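Local structure of methyltransferase type 12 (Clostridium thermocellum, 3JWG) at residues 20-25 and 41-46. The protein probably transfers a methyl group from S-adenosyl-L-methionine to the 2'-hydroxyl of the 3'-terminal nucleotide of small RNAs, this chain being its methyltransferase domain. Numbering follows the deposited sequence.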
ATOM      1  N   THR A  20       0.054  -2.838 -11.239  1.00 17.49           N
ATOM      2  CA  THR A  20      -1.346  -3.181 -11.020  1.00 18.10           C
ATOM      3  C   THR A  20      -1.977  -2.151 -10.083  1.00 16.73           C
ATOM      4  O   THR A  20      -3.098  -1.707 -10.304  1.00 15.30           O
ATOM      5  CB  THR A  20      -1.487  -4.572 -10.383  1.00 20.46           C
ATOM      6  OG1 THR A  20      -0.970  -5.565 -11.280  1.00 23.06           O
ATOM      7  CG2 THR A  20      -2.945  -4.863 -10.082  1.00 21.94           C
ATOM      8  N   VAL A  21      -1.257  -1.786  -9.026  1.00 15.84           N
ATOM      9  CA  VAL A  21      -1.765  -0.787  -8.091  1.00 15.29           C
ATOM     10  C   VAL A  21      -2.035   0.526  -8.829  1.00 13.95           C
ATOM     11  O   VAL A  21      -3.085   1.140  -8.655  1.00 14.02           O
ATOM     12  CB  VAL A  21      -0.760  -0.514  -6.953  1.00 16.88           C
ATOM     13  CG1 VAL A  21      -1.304   0.567  -6.037  1.00 14.31           C
ATOM     14  CG2 VAL A  21      -0.504  -1.797  -6.160  1.00 17.81           C
ATOM     15  N   VAL A  22      -1.082   0.952  -9.656  1.00 13.18           N
ATOM     16  CA  VAL A  22      -1.236   2.191 -10.416  1.00 15.12           C
ATOM     17  C   VAL A  22      -2.482   2.143 -11.303  1.00 16.21           C
ATOM     18  O   VAL A  22      -3.254   3.105 -11.363  1.00 16.90           O
ATOM     19  CB  VAL A  22       0.011   2.448 -11.299  1.00 15.38           C
ATOM     20  CG1 VAL A  22      -0.180   3.715 -12.133  1.00 16.70           C
ATOM     21  CG2 VAL A  22       1.247   2.580 -10.412  1.00 15.90           C
ATOM     22  N   ALA A  23      -2.678   1.020 -11.990  1.00 17.21           N
ATOM     23  CA  ALA A  23      -3.829   0.854 -12.876  1.00 16.66           C
ATOM     24  C   ALA A  23      -5.138   0.944 -12.105  1.00 15.43           C
ATOM     25  O   ALA A  23      -6.103   1.543 -12.581  1.00 15.25           O
ATOM     26  CB  ALA A  23      -3.743  -0.486 -13.614  1.00 14.38           C
ATOM     27  N   VAL A  24      -5.187   0.351 -10.918  1.00 14.66           N
ATOM     28  CA  VAL A  24      -6.408   0.419 -10.123  1.00 15.17           C
ATOM     29  C   VAL A  24      -6.704   1.879  -9.772  1.00 15.46           C
ATOM     30  O   VAL A  24      -7.841   2.347  -9.912  1.00 16.03           O
ATOM     31  CB  VAL A  24      -6.292  -0.419  -8.826  1.00 15.46           C
ATOM     32  CG1 VAL A  24      -7.512  -0.185  -7.940  1.00 12.14           C
ATOM     33  CG2 VAL A  24      -6.187  -1.898  -9.177  1.00 16.07           C
ATOM     34  N   LEU A  25      -5.678   2.597  -9.322  1.00 16.27           N
ATOM     35  CA  LEU A  25      -5.823   4.010  -8.967  1.00 16.38           C
ATOM     36  C   LEU A  25      -6.365   4.804 -10.159  1.00 17.92           C
ATOM     37  O   LEU A  25      -7.314   5.587 -10.030  1.00 17.05           O
ATOM     38  CB  LEU A  25      -4.470   4.575  -8.539  1.00 14.83           C
ATOM     39  CG  LEU A  25      -3.932   3.981  -7.232  1.00 15.21           C
ATOM     40  CD1 LEU A  25      -2.488   4.381  -7.026  1.00 15.19           C
ATOM     41  CD2 LEU A  25      -4.806   4.457  -6.081  1.00 13.05           C
ATOM     42  N   GLY A  41      10.185   4.215  -2.088  1.00 26.45           N
ATOM     43  CA  GLY A  41       9.415   4.955  -3.073  1.00 24.34           C
ATOM     44  C   GLY A  41       9.239   4.320  -4.440  1.00 24.46           C
ATOM     45  O   GLY A  41       9.064   5.028  -5.432  1.00 24.04           O
ATOM     46  N   ASN A  42       9.266   2.994  -4.504  1.00 22.70           N
ATOM     47  CA  ASN A  42       9.108   2.320  -5.788  1.00 24.03           C
ATOM     48  C   ASN A  42       7.774   2.637  -6.445  1.00 21.83           C
ATOM     49  O   ASN A  42       7.705   2.804  -7.665  1.00 22.60           O
ATOM     50  CB  ASN A  42       9.283   0.809  -5.625  1.00 25.30           C
ATOM     51  CG  ASN A  42      10.705   0.432  -5.279  1.00 29.57           C
ATOM     52  OD1 ASN A  42      11.651   0.996  -5.825  1.00 32.00           O
ATOM     53  ND2 ASN A  42      10.866  -0.528  -4.377  1.00 30.18           N
ATOM     54  N   LEU A  43       6.717   2.731  -5.642  1.00 20.44           N
ATOM     55  CA  LEU A  43       5.396   3.058  -6.171  1.00 19.57           C
ATOM     56  C   LEU A  43       5.371   4.537  -6.566  1.00 20.48           C
ATOM     57  O   LEU A  43       4.797   4.916  -7.594  1.00 19.46           O
ATOM     58  CB  LEU A  43       4.314   2.792  -5.125  1.00 18.42           C
ATOM     59  CG  LEU A  43       2.896   3.141  -5.592  1.00 20.12           C
ATOM     60  CD1 LEU A  43       2.511   2.234  -6.756  1.00 19.49           C
ATOM     61  CD2 LEU A  43       1.914   2.992  -4.437  1.00 17.73           C
ATOM     62  N   LEU A  44       5.999   5.369  -5.740  1.00 20.97           N
ATOM     63  CA  LEU A  44       6.070   6.802  -6.001  1.00 23.05           C
ATOM     64  C   LEU A  44       6.644   7.060  -7.393  1.00 22.17           C
ATOM     65  O   LEU A  44       6.124   7.889  -8.140  1.00 23.17           O
ATOM     66  CB  LEU A  44       6.943   7.484  -4.942  1.00 24.31           C
ATOM     67  CG  LEU A  44       6.324   7.903  -3.602  1.00 26.95           C
ATOM     68  CD1 LEU A  44       5.261   6.932  -3.151  1.00 26.67           C
ATOM     69  CD2 LEU A  44       7.431   8.013  -2.574  1.00 26.71           C
ATOM     70  N   SER A  45       7.714   6.348  -7.737  1.00 24.29           N
ATOM     71  CA  SER A  45       8.352   6.502  -9.045  1.00 25.40           C
ATOM     72  C   SER A  45       7.365   6.267 -10.178  1.00 25.30           C
ATOM     73  O   SER A  45       7.305   7.047 -11.131  1.00 24.68           O
ATOM     74  CB  SER A  45       9.518   5.521  -9.208  1.00 25.71           C
ATOM     75  OG  SER A  45      10.492   5.694  -8.202  1.00 32.81           O
ATOM     76  N   LEU A  46       6.601   5.181 -10.081  1.00 25.83           N
ATOM     77  CA  LEU A  46       5.624   4.839 -11.112  1.00 25.89           C
ATOM     78  C   LEU A  46       4.495   5.856 -11.211  1.00 25.32           C
ATOM     79  O   LEU A  46       4.003   6.144 -12.301  1.00 25.66           O
ATOM     80  CB  LEU A  46       5.021   3.452 -10.851  1.00 25.06           C
ATOM     81  CG  LEU A  46       5.915   2.216 -10.980  1.00 26.73           C
ATOM     82  CD1 LEU A  46       5.059   0.977 -10.766  1.00 23.66           C
ATOM     83  CD2 LEU A  46       6.573   2.165 -12.353  1.00 25.13           C
TER
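V22 meets L43 and L46 through aliphatic carbons alone, with no ring, amide or carboxylate offering a face or an edge across the contact. The flat group of note lies within 41-46 and away from 20-25: the peptide carbonyl of G41, the N-cap residue. Its O accepts the backbone N of S45 at 3.0 Å, the first turn of the helix. A second donor, S45 OG, reaches G41 O at 3.2 Å from above the carbonyl plane, 35° out of it, and so off the lone-pair direction. S45 OG also bonds to R72.

Between the helices, V22 CG2 is the shared atom, lying 3.9 Å from L43 CD1. The same methyl is also 3.9 Å from L46 CB, so it bridges residues three apart on the partner helix. With V22 CG1 anti to the backbone N (chi1 178°), CG2 is left on the other branch, anti to the carbonyl carbon. L43 slides past V22 in the opposite direction, its CD1 also approaching V21 CG1 at 4.2 Å. The axes of the 20-25 and 42-46 segments come within 10.4 Å of each other and cross at -52°, consistent with limited contact between a few side chains.

In this Rossmann-like methyltransferase, helix 13-27 precedes strand 32-36 and helix 42-48 follows it, after the family's glycine-rich turn. V21 and L43 both rest on T107 of strand 105-109, while L46 also touches L18 and Q15, earlier on helix 13-27. L43 also approaches I109, a magnesium-site residue. With no hydrogen bond or ion pair across the interface, cohesion between these two segments probably comes from dispersion and the exclusion of water, neither as directional as a hydrogen bond, consistent with one methyl, V22 CG2, serving two leucines.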